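Local coordinates for protein LYND (Lyngbya aestuarii, PDB 4V1T) that probably catalyses the ATP-dependent cyclodehydration of cysteine residues in a cyanobactin precursor peptide to thiazolines, as a YcaO-family heterocyclase, at residues R308-T313 with R722-L727; T363-E368 with E423-Y428. All coordinates share one frame; numbering follows the deposited sequence.

Interaction 1: R308-T313 with R722-L727. With ZN (zinc ion), chain K.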
ATOM      1  N   ARG B 308      -3.127  25.422  -2.975  1.00 50.17           N
ATOM      2  CA  ARG B 308      -3.615  25.970  -1.714  1.00 49.84           C
ATOM      3  C   ARG B 308      -4.534  27.147  -1.977  1.00 39.59           C
ATOM      4  O   ARG B 308      -4.132  28.140  -2.582  1.00 42.98           O
ATOM      5  CB  ARG B 308      -2.442  26.387  -0.814  1.00 49.14           C
ATOM      6  CG  ARG B 308      -1.391  25.295  -0.652  1.00 42.14           C
ATOM      7  CD  ARG B 308      -0.258  25.728   0.265  1.00 44.18           C
ATOM      8  NE  ARG B 308      -0.727  25.950   1.636  1.00 42.32           N
ATOM      9  CZ  ARG B 308      -0.588  27.080   2.326  1.00 54.14           C
ATOM     10  NH1 ARG B 308       0.021  28.134   1.800  1.00 50.01           N
ATOM     11  NH2 ARG B 308      -1.054  27.152   3.567  1.00 48.71           N
ATOM     12  N   SER B 309      -5.772  27.044  -1.517  1.00 44.49           N
ATOM     13  CA  SER B 309      -6.764  28.109  -1.726  1.00 47.53           C
ATOM     14  C   SER B 309      -6.365  29.394  -1.019  1.00 53.28           C
ATOM     15  O   SER B 309      -6.732  30.483  -1.462  1.00 51.81           O
ATOM     16  CB  SER B 309      -8.143  27.673  -1.230  1.00 51.54           C
ATOM     17  OG  SER B 309      -8.441  26.357  -1.661  1.00 72.55           O
ATOM     18  N   GLN B 310      -5.615  29.258   0.074  1.00 46.70           N
ATOM     19  CA  GLN B 310      -5.197  30.390   0.879  1.00 53.09           C
ATOM     20  C   GLN B 310      -3.781  30.842   0.545  1.00 60.84           C
ATOM     21  O   GLN B 310      -3.144  31.528   1.334  1.00 74.44           O
ATOM     22  CB  GLN B 310      -5.316  30.055   2.373  1.00 43.38           C
ATOM     23  CG  GLN B 310      -4.267  29.102   2.937  1.00 40.41           C
ATOM     24  CD  GLN B 310      -4.612  27.644   2.736  1.00 45.80           C
ATOM     25  OE1 GLN B 310      -5.047  27.231   1.657  1.00 50.83           O
ATOM     26  NE2 GLN B 310      -4.413  26.844   3.776  1.00 43.59           N
ATOM     27  N   CYS B 311      -3.292  30.469  -0.631  1.00 62.94           N
ATOM     28  CA  CYS B 311      -1.939  30.834  -1.018  1.00 55.16           C
ATOM     29  C   CYS B 311      -1.789  32.349  -1.107  1.00 47.65           C
ATOM     30  O   CYS B 311      -2.567  33.003  -1.805  1.00 52.61           O
ATOM     31  CB  CYS B 311      -1.571  30.211  -2.360  1.00 45.66           C
ATOM     32  SG  CYS B 311       0.100  30.634  -2.907  1.00 57.32           S
ATOM     33  N   PRO B 312      -0.785  32.916  -0.414  1.00 51.27           N
ATOM     34  CA  PRO B 312      -0.550  34.370  -0.507  1.00 53.14           C
ATOM     35  C   PRO B 312      -0.299  34.872  -1.926  1.00 55.36           C
ATOM     36  O   PRO B 312      -0.494  36.043  -2.180  1.00 51.82           O
ATOM     37  CB  PRO B 312       0.709  34.593   0.354  1.00 57.77           C
ATOM     38  CG  PRO B 312       1.201  33.239   0.744  1.00 61.12           C
ATOM     39  CD  PRO B 312       0.045  32.300   0.635  1.00 56.32           C
ATOM     40  N   THR B 313       0.118  33.995  -2.834  1.00 48.20           N
ATOM     41  CA  THR B 313       0.497  34.411  -4.183  1.00 54.87           C
ATOM     42  C   THR B 313      -0.608  34.142  -5.213  1.00 53.73           C
ATOM     43  O   THR B 313      -1.038  35.055  -5.902  1.00 57.17           O
ATOM     44  CB  THR B 313       1.784  33.687  -4.625  1.00 50.99           C
ATOM     45  OG1 THR B 313       2.780  33.841  -3.617  1.00 49.87           O
ATOM     46  CG2 THR B 313       2.308  34.243  -5.919  1.00 49.14           C
ATOM     47  N   ARG B 722      -7.296  23.465   7.679  1.00 41.87           N
ATOM     48  CA  ARG B 722      -6.671  24.134   6.544  1.00 48.74           C
ATOM     49  C   ARG B 722      -7.302  23.592   5.263  1.00 46.98           C
ATOM     50  O   ARG B 722      -7.360  22.380   5.086  1.00 48.50           O
ATOM     51  CB  ARG B 722      -5.165  23.896   6.549  1.00 41.61           C
ATOM     52  CG  ARG B 722      -4.501  24.117   7.905  1.00 42.00           C
ATOM     53  CD  ARG B 722      -4.383  25.593   8.253  1.00 47.96           C
ATOM     54  NE  ARG B 722      -3.947  25.801   9.637  1.00 47.30           N
ATOM     55  CZ  ARG B 722      -3.493  26.956  10.119  1.00 50.05           C
ATOM     56  NH1 ARG B 722      -3.396  28.031   9.338  1.00 46.65           N
ATOM     57  NH2 ARG B 722      -3.126  27.042  11.385  1.00 47.26           N
ATOM     58  N   PRO B 723      -7.795  24.481   4.372  1.00 49.34           N
ATOM     59  CA  PRO B 723      -8.515  23.998   3.182  1.00 55.41           C
ATOM     60  C   PRO B 723      -7.682  23.111   2.263  1.00 49.05           C
ATOM     61  O   PRO B 723      -8.237  22.249   1.593  1.00 53.12           O
ATOM     62  CB  PRO B 723      -8.894  25.289   2.446  1.00 58.23           C
ATOM     63  CG  PRO B 723      -8.827  26.356   3.468  1.00 61.46           C
ATOM     64  CD  PRO B 723      -7.749  25.950   4.417  1.00 50.13           C
ATOM     65  N   ASP B 724      -6.376  23.341   2.215  1.00 51.53           N
ATOM     66  CA  ASP B 724      -5.473  22.526   1.406  1.00 50.33           C
ATOM     67  C   ASP B 724      -5.209  21.153   2.046  1.00 50.21           C
ATOM     68  O   ASP B 724      -4.635  20.266   1.410  1.00 46.18           O
ATOM     69  CB  ASP B 724      -4.143  23.267   1.184  1.00 55.19           C
ATOM     70  CG  ASP B 724      -3.439  23.622   2.487  1.00 44.47           C
ATOM     71  OD1 ASP B 724      -4.137  23.878   3.488  1.00 42.48           O
ATOM     72  OD2 ASP B 724      -2.194  23.653   2.500  1.00 48.99           O
ATOM     73  N   ILE B 725      -5.621  20.994   3.300  1.00 46.97           N
ATOM     74  CA  ILE B 725      -5.508  19.722   4.014  1.00 49.54           C
ATOM     75  C   ILE B 725      -6.803  18.928   3.910  1.00 49.47           C
ATOM     76  O   ILE B 725      -6.785  17.744   3.564  1.00 49.29           O
ATOM     77  CB  ILE B 725      -5.181  19.949   5.502  1.00 55.14           C
ATOM     78  CG1 ILE B 725      -3.819  20.631   5.650  1.00 52.72           C
ATOM     79  CG2 ILE B 725      -5.214  18.641   6.282  1.00 49.65           C
ATOM     80  CD1 ILE B 725      -2.647  19.804   5.161  1.00 48.37           C
ATOM     81  N   GLY B 726      -7.920  19.585   4.217  1.00 53.26           N
ATOM     82  CA  GLY B 726      -9.242  18.972   4.099  1.00 56.52           C
ATOM     83  C   GLY B 726      -9.707  18.361   5.403  1.00 45.03           C
ATOM     84  O   GLY B 726     -10.786  18.683   5.898  1.00 49.25           O
ATOM     85  N   LEU B 727      -8.893  17.471   5.957  1.00 44.02           N
ATOM     86  CA  LEU B 727      -9.183  16.851   7.248  1.00 50.36           C
ATOM     87  C   LEU B 727      -9.422  17.908   8.311  1.00 44.75           C
ATOM     88  O   LEU B 727      -8.612  18.815   8.497  1.00 48.34           O
ATOM     89  CB  LEU B 727      -8.025  15.946   7.681  1.00 54.28           C
ATOM     90  CG  LEU B 727      -8.250  15.127   8.951  1.00 47.54           C
ATOM     91  CD1 LEU B 727      -9.300  14.041   8.719  1.00 47.60           C
ATOM     92  CD2 LEU B 727      -6.941  14.521   9.434  1.00 47.89           C
TER
HETATM   93 ZN    ZN K 776      -0.097  29.249  -4.763  1.00138.08          ZN
HETATM   94  O   HOH W   1      -1.742  24.887   5.027  1.00 56.94           O
HETATM   95  O   HOH W   2      -3.508  28.234   6.223  1.00 45.07           O

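Interaction 2: T363-E368 with E423-Y428. With MG (magnesium ion), chain M; ADP (adenosine-5'-diphosphate), chain L.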
ATOM      1  N   THR B 363       6.085  17.193  -0.875  1.00 49.34           N
ATOM      2  CA  THR B 363       4.879  17.988  -1.086  1.00 55.92           C
ATOM      3  C   THR B 363       3.839  17.781   0.011  1.00 56.12           C
ATOM      4  O   THR B 363       2.802  18.450   0.032  1.00 56.42           O
ATOM      5  CB  THR B 363       4.225  17.623  -2.436  1.00 53.04           C
ATOM      6  OG1 THR B 363       3.322  18.652  -2.825  1.00 83.15           O
ATOM      7  CG2 THR B 363       3.482  16.304  -2.325  1.00 48.52           C
ATOM      8  N   GLY B 364       4.112  16.836   0.905  1.00 56.46           N
ATOM      9  CA  GLY B 364       3.145  16.433   1.910  1.00 66.01           C
ATOM     10  C   GLY B 364       3.314  17.128   3.246  1.00 62.95           C
ATOM     11  O   GLY B 364       4.090  18.065   3.379  1.00 61.50           O
ATOM     12  N   VAL B 365       2.577  16.642   4.237  1.00 66.77           N
ATOM     13  CA  VAL B 365       2.605  17.197   5.590  1.00 65.51           C
ATOM     14  C   VAL B 365       3.022  16.145   6.608  1.00 63.56           C
ATOM     15  O   VAL B 365       3.287  16.481   7.753  1.00 63.60           O
ATOM     16  CB  VAL B 365       1.235  17.771   6.001  1.00 66.16           C
ATOM     17  CG1 VAL B 365       0.842  18.894   5.061  1.00 73.44           C
ATOM     18  CG2 VAL B 365       0.180  16.682   5.987  1.00 78.59           C
ATOM     19  N   VAL B 366       3.050  14.875   6.194  1.00 61.80           N
ATOM     20  CA  VAL B 366       3.581  13.801   7.035  1.00 67.78           C
ATOM     21  C   VAL B 366       4.712  13.093   6.294  1.00 60.41           C
ATOM     22  O   VAL B 366       4.576  12.741   5.129  1.00 56.06           O
ATOM     23  CB  VAL B 366       2.479  12.802   7.475  1.00 63.05           C
ATOM     24  CG1 VAL B 366       1.202  13.540   7.824  1.00 68.28           C
ATOM     25  CG2 VAL B 366       2.153  11.810   6.403  1.00 74.54           C
ATOM     26  N   THR B 367       5.838  12.919   6.972  1.00 59.26           N
ATOM     27  CA  THR B 367       7.052  12.412   6.343  1.00 64.28           C
ATOM     28  C   THR B 367       6.854  10.994   5.858  1.00 54.67           C
ATOM     29  O   THR B 367       7.086  10.697   4.701  1.00 65.41           O
ATOM     30  CB  THR B 367       8.248  12.424   7.322  1.00 68.19           C
ATOM     31  OG1 THR B 367       8.295  13.679   8.006  1.00 70.35           O
ATOM     32  CG2 THR B 367       9.563  12.189   6.583  1.00 75.24           C
ATOM     33  N   GLU B 368       6.428  10.134   6.771  1.00 60.18           N
ATOM     34  CA  GLU B 368       6.253   8.711   6.504  1.00 56.83           C
ATOM     35  C   GLU B 368       5.058   8.186   7.292  1.00 51.72           C
ATOM     36  O   GLU B 368       4.481   8.893   8.118  1.00 59.78           O
ATOM     37  CB  GLU B 368       7.508   7.937   6.909  1.00 67.04           C
ATOM     38  CG  GLU B 368       7.849   8.067   8.392  1.00 78.47           C
ATOM     39  CD  GLU B 368       9.202   7.490   8.755  1.00 85.31           C
ATOM     40  OE1 GLU B 368       9.743   6.689   7.966  1.00 90.13           O
ATOM     41  OE2 GLU B 368       9.720   7.831   9.841  1.00 91.03           O
ATOM     42  N   GLU B 423      -3.066  12.118  13.418  1.00 43.93           N
ATOM     43  CA  GLU B 423      -2.341  12.879  14.441  1.00 41.27           C
ATOM     44  C   GLU B 423      -1.305  13.764  13.782  1.00 44.46           C
ATOM     45  O   GLU B 423      -1.088  14.902  14.189  1.00 40.91           O
ATOM     46  CB  GLU B 423      -1.652  11.962  15.466  1.00 49.58           C
ATOM     47  CG  GLU B 423      -1.535  12.601  16.851  1.00 55.05           C
ATOM     48  CD  GLU B 423      -0.626  11.846  17.806  1.00 59.32           C
ATOM     49  OE1 GLU B 423       0.591  11.727  17.527  1.00 57.04           O
ATOM     50  OE2 GLU B 423      -1.132  11.385  18.852  1.00 51.98           O
ATOM     51  N   ALA B 424      -0.658  13.240  12.748  1.00 38.34           N
ATOM     52  CA  ALA B 424       0.373  14.005  12.048  1.00 38.33           C
ATOM     53  C   ALA B 424      -0.243  15.249  11.379  1.00 42.45           C
ATOM     54  O   ALA B 424       0.325  16.341  11.427  1.00 44.99           O
ATOM     55  CB  ALA B 424       1.082  13.128  11.034  1.00 45.52           C
ATOM     56  N   VAL B 425      -1.418  15.081  10.776  1.00 46.79           N
ATOM     57  CA  VAL B 425      -2.129  16.201  10.166  1.00 45.05           C
ATOM     58  C   VAL B 425      -2.698  17.134  11.239  1.00 41.73           C
ATOM     59  O   VAL B 425      -2.779  18.344  11.043  1.00 39.88           O
ATOM     60  CB  VAL B 425      -3.267  15.712   9.253  1.00 46.65           C
ATOM     61  CG1 VAL B 425      -4.058  16.886   8.697  1.00 53.52           C
ATOM     62  CG2 VAL B 425      -2.708  14.873   8.119  1.00 50.16           C
ATOM     63  N   GLU B 426      -3.083  16.559  12.372  1.00 42.05           N
ATOM     64  CA  GLU B 426      -3.557  17.329  13.502  1.00 44.64           C
ATOM     65  C   GLU B 426      -2.463  18.282  13.986  1.00 38.90           C
ATOM     66  O   GLU B 426      -2.710  19.463  14.196  1.00 37.62           O
ATOM     67  CB  GLU B 426      -3.986  16.391  14.641  1.00 37.37           C
ATOM     68  CG  GLU B 426      -4.376  17.096  15.950  1.00 35.98           C
ATOM     69  CD  GLU B 426      -4.006  16.284  17.185  1.00 44.79           C
ATOM     70  OE1 GLU B 426      -4.301  15.072  17.219  1.00 49.07           O
ATOM     71  OE2 GLU B 426      -3.409  16.857  18.122  1.00 46.65           O
ATOM     72  N   ARG B 427      -1.258  17.755  14.163  1.00 41.36           N
ATOM     73  CA  ARG B 427      -0.155  18.552  14.659  1.00 37.42           C
ATOM     74  C   ARG B 427       0.238  19.638  13.671  1.00 36.99           C
ATOM     75  O   ARG B 427       0.536  20.760  14.068  1.00 37.21           O
ATOM     76  CB  ARG B 427       1.051  17.669  14.980  1.00 45.76           C
ATOM     77  CG  ARG B 427       0.788  16.623  16.058  1.00 51.39           C
ATOM     78  CD  ARG B 427       0.723  17.210  17.460  1.00 70.17           C
ATOM     79  NE  ARG B 427       0.189  16.236  18.418  1.00 78.10           N
ATOM     80  CZ  ARG B 427       0.867  15.188  18.888  1.00 81.16           C
ATOM     81  NH1 ARG B 427       2.121  14.958  18.496  1.00 70.45           N
ATOM     82  NH2 ARG B 427       0.293  14.358  19.753  1.00 82.56           N
ATOM     83  N   TYR B 428       0.217  19.325  12.383  1.00 47.77           N
ATOM     84  CA  TYR B 428       0.550  20.318  11.363  1.00 47.40           C
ATOM     85  C   TYR B 428      -0.459  21.468  11.334  1.00 42.61           C
ATOM     86  O   TYR B 428      -0.082  22.633  11.283  1.00 38.10           O
ATOM     87  CB  TYR B 428       0.643  19.671   9.979  1.00 49.26           C
ATOM     88  CG  TYR B 428       0.631  20.681   8.844  1.00 40.08           C
ATOM     89  CD1 TYR B 428       1.802  21.279   8.408  1.00 51.23           C
ATOM     90  CD2 TYR B 428      -0.561  21.046   8.224  1.00 42.21           C
ATOM     91  CE1 TYR B 428       1.794  22.209   7.385  1.00 50.71           C
ATOM     92  CE2 TYR B 428      -0.584  21.979   7.197  1.00 49.47           C
ATOM     93  CZ  TYR B 428       0.595  22.554   6.777  1.00 54.87           C
ATOM     94  OH  TYR B 428       0.573  23.474   5.757  1.00 63.36           O
TER
HETATM   95 MG    MG M1776      -1.197  10.253  20.501  1.00 55.65          MG
HETATM   96  PB  ADP L 780      -4.344  10.578  21.069  1.00 58.72           P
HETATM   97  O1B ADP L 780      -4.836  11.984  21.301  1.00 59.74           O
HETATM   98  O2B ADP L 780      -4.296   9.738  22.312  1.00 60.08           O
HETATM   99  O3B ADP L 780      -3.094  10.535  20.242  1.00 56.13           O
HETATM  100  PA  ADP L 780      -5.416   8.863  18.980  1.00 49.41           P
HETATM  101  O1A ADP L 780      -6.584   7.914  19.058  1.00 47.12           O
HETATM  102  O2A ADP L 780      -4.011   8.293  18.904  1.00 46.02           O
HETATM  103  O3A ADP L 780      -5.540   9.937  20.185  1.00 66.08           O
HETATM  104  O5' ADP L 780      -5.643   9.801  17.707  1.00 46.03           O
HETATM  105  C5' ADP L 780      -4.617  10.646  17.225  1.00 49.02           C
HETATM  106  C4' ADP L 780      -5.260  11.723  16.367  1.00 56.01           C
HETATM  107  O4' ADP L 780      -5.778  11.154  15.166  1.00 56.65           O
HETATM  108  C3' ADP L 780      -6.442  12.368  17.067  1.00 60.76           C
HETATM  109  O3' ADP L 780      -6.457  13.749  16.726  1.00 48.55           O
HETATM  110  C2' ADP L 780      -7.671  11.704  16.495  1.00 56.10           C
HETATM  111  O2' ADP L 780      -8.783  12.597  16.398  1.00 51.45           O
HETATM  112  C1' ADP L 780      -7.200  11.290  15.115  1.00 53.72           C
HETATM  113  N9  ADP L 780      -7.842  10.024  14.691  1.00 65.55           N
HETATM  114  C8  ADP L 780      -7.688   8.809  15.261  1.00 62.77           C
HETATM  115  N7  ADP L 780      -8.416   7.877  14.598  1.00 59.19           N
HETATM  116  C5  ADP L 780      -9.042   8.498  13.589  1.00 65.24           C
HETATM  117  C6  ADP L 780      -9.967   8.098  12.509  1.00 60.03           C
HETATM  118  N6  ADP L 780     -10.350   6.805  12.411  1.00 61.21           N
HETATM  119  N1  ADP L 780     -10.402   9.050  11.657  1.00 56.86           N
HETATM  120  C2  ADP L 780     -10.014  10.334  11.765  1.00 63.78           C
HETATM  121  N3  ADP L 780      -9.171  10.767  12.727  1.00 60.29           N
HETATM  122  C4  ADP L 780      -8.665   9.916  13.651  1.00 66.21           C
HETATM  123  O   HOH W   3      -1.221   8.733  21.858  1.00 47.44           O
HETATM  124  O   HOH W   4      -1.607   8.782  18.799  1.00 36.86           O
HETATM  125  O   HOH W   5       0.684  10.148  19.724  1.00 43.28           O

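Interaction 1: R308-T313 with R722-L727
R308 and Q310 grip the carboxylate of D724 between them, one nitrogen to each oxygen. Both belong to a type I beta turn, R308 to C311, closed by the C311 N to R308 O bond, and this turn leads into the four-cysteine zinc site. D724 sits on a loop of the YcaO domain. The charged interaction is a salt bridge: R308 NE donates to D724 OD2 over 2.9 Å, nearly straight at 165°. The oxygen lies in the guanidinium plane, at its edge, but NE approaches OD2 from above the carboxylate plane, the two planes being turned 65° apart. The bend of the arginine at chi3 lets it run alongside the aspartate, while water 1 joins R308 NH2 to the same OD2. R210 of helix 204-213 forms a second salt bridge there, so paired positive charge would be expected to keep D724 ionised. The neutral bond is Q310 NE2 to D724 OD1, 3.0 Å, again from above the carboxylate plane; glutamine suits the place because its NH2 end can both donate here and, through water 2, reach R722 NH1. R722 has its main charged partner in E436. The Q310 carbonyl oxygen OE1 is buried without a partner, on one face of the R308 guanidinium, offset toward its rim. Van der Waals packing is slight: P723 CD lies 3.5 Å from Q310 NE2, the puckered proline ring set at a slant to the amide. P723 is the second residue of a short turn that begins at R722, whose O accepts from both I725 N and G726 N. At the end of the R308-C311 turn, C311 shares the metal with C203, C206 and C314, its SG 2.3 Å from the zinc ion.

Interaction 2: T363-E368 with E423-Y428
V365 carries CG1 anti to its carbonyl carbon (chi1 -61°), and Y428 sets its ring anti to the backbone N (chi1 165°), which together bring the methyl squarely over the ring. The result is a CH-pi contact between a loop and helix 413-429, the helix whose other side holds the nucleotide of the YcaO fold. V365 CG1 stands 3.9 Å from the Y428 ring centroid, only 5° off the ring normal, and the two side chains meet at about a right angle. A branched valine suits this place, because while CG1 covers the ring its second methyl, CG2, reaches V425 CG2 at 4.0 Å. An alanine in place of Y428 would remove the ring and is likely to leave V365 CG1 without the face it rests on, opening a gap between loop and helix. V366 adds the neighbouring apolar contact: V366 CG1 lies 4.1 Å from V425 CG2. The same methyl also meets A424 CB, at 3.2 Å, shorter than usual van der Waals contact and doubtful in its exact value. The small alanine lets the loop backbone come near, with the V366 and A424 CA atoms 6.0 Å apart. H209 and R210 of helix 204-213 also touch the tyrosine. Two acids about a turn apart on the polar side of the helix serve the ligand. E423, extended beyond CG, binds the magnesium ion through OE2 at 2.0 Å, in company with ADP O3B, three waters and one further ligand from outside these segments, while S407 N bonds to its OE1. R427 completes a loose charge network with the two acids, with E423 CG lying against one face of its guanidinium, toward the rim. E426 bends at chi2, and its OE1 accepts a hydrogen bond of 2.6 Å from ADP O3'.

Overall arrangement
From the N terminus the chain first passes the zinc cysteines of the 203-206 region, then reaches 308-313 just beyond strand 299-304. It continues to 363-368, and interaction 2 closes a loop of 54 residues when 423-428 on helix 413-429 comes back against it. Interaction 1 closes a far longer loop, of 408 residues, when 722-727 arrives between strands 716-719 and 728-733; interaction 2 is nested inside it. The two contacts, with centres about 14 Å apart, meet at I725, whose CD1 packs on V365 and Y428, and L727 joins it on V425. Together they tie the zinc region to the nucleotide-binding helix.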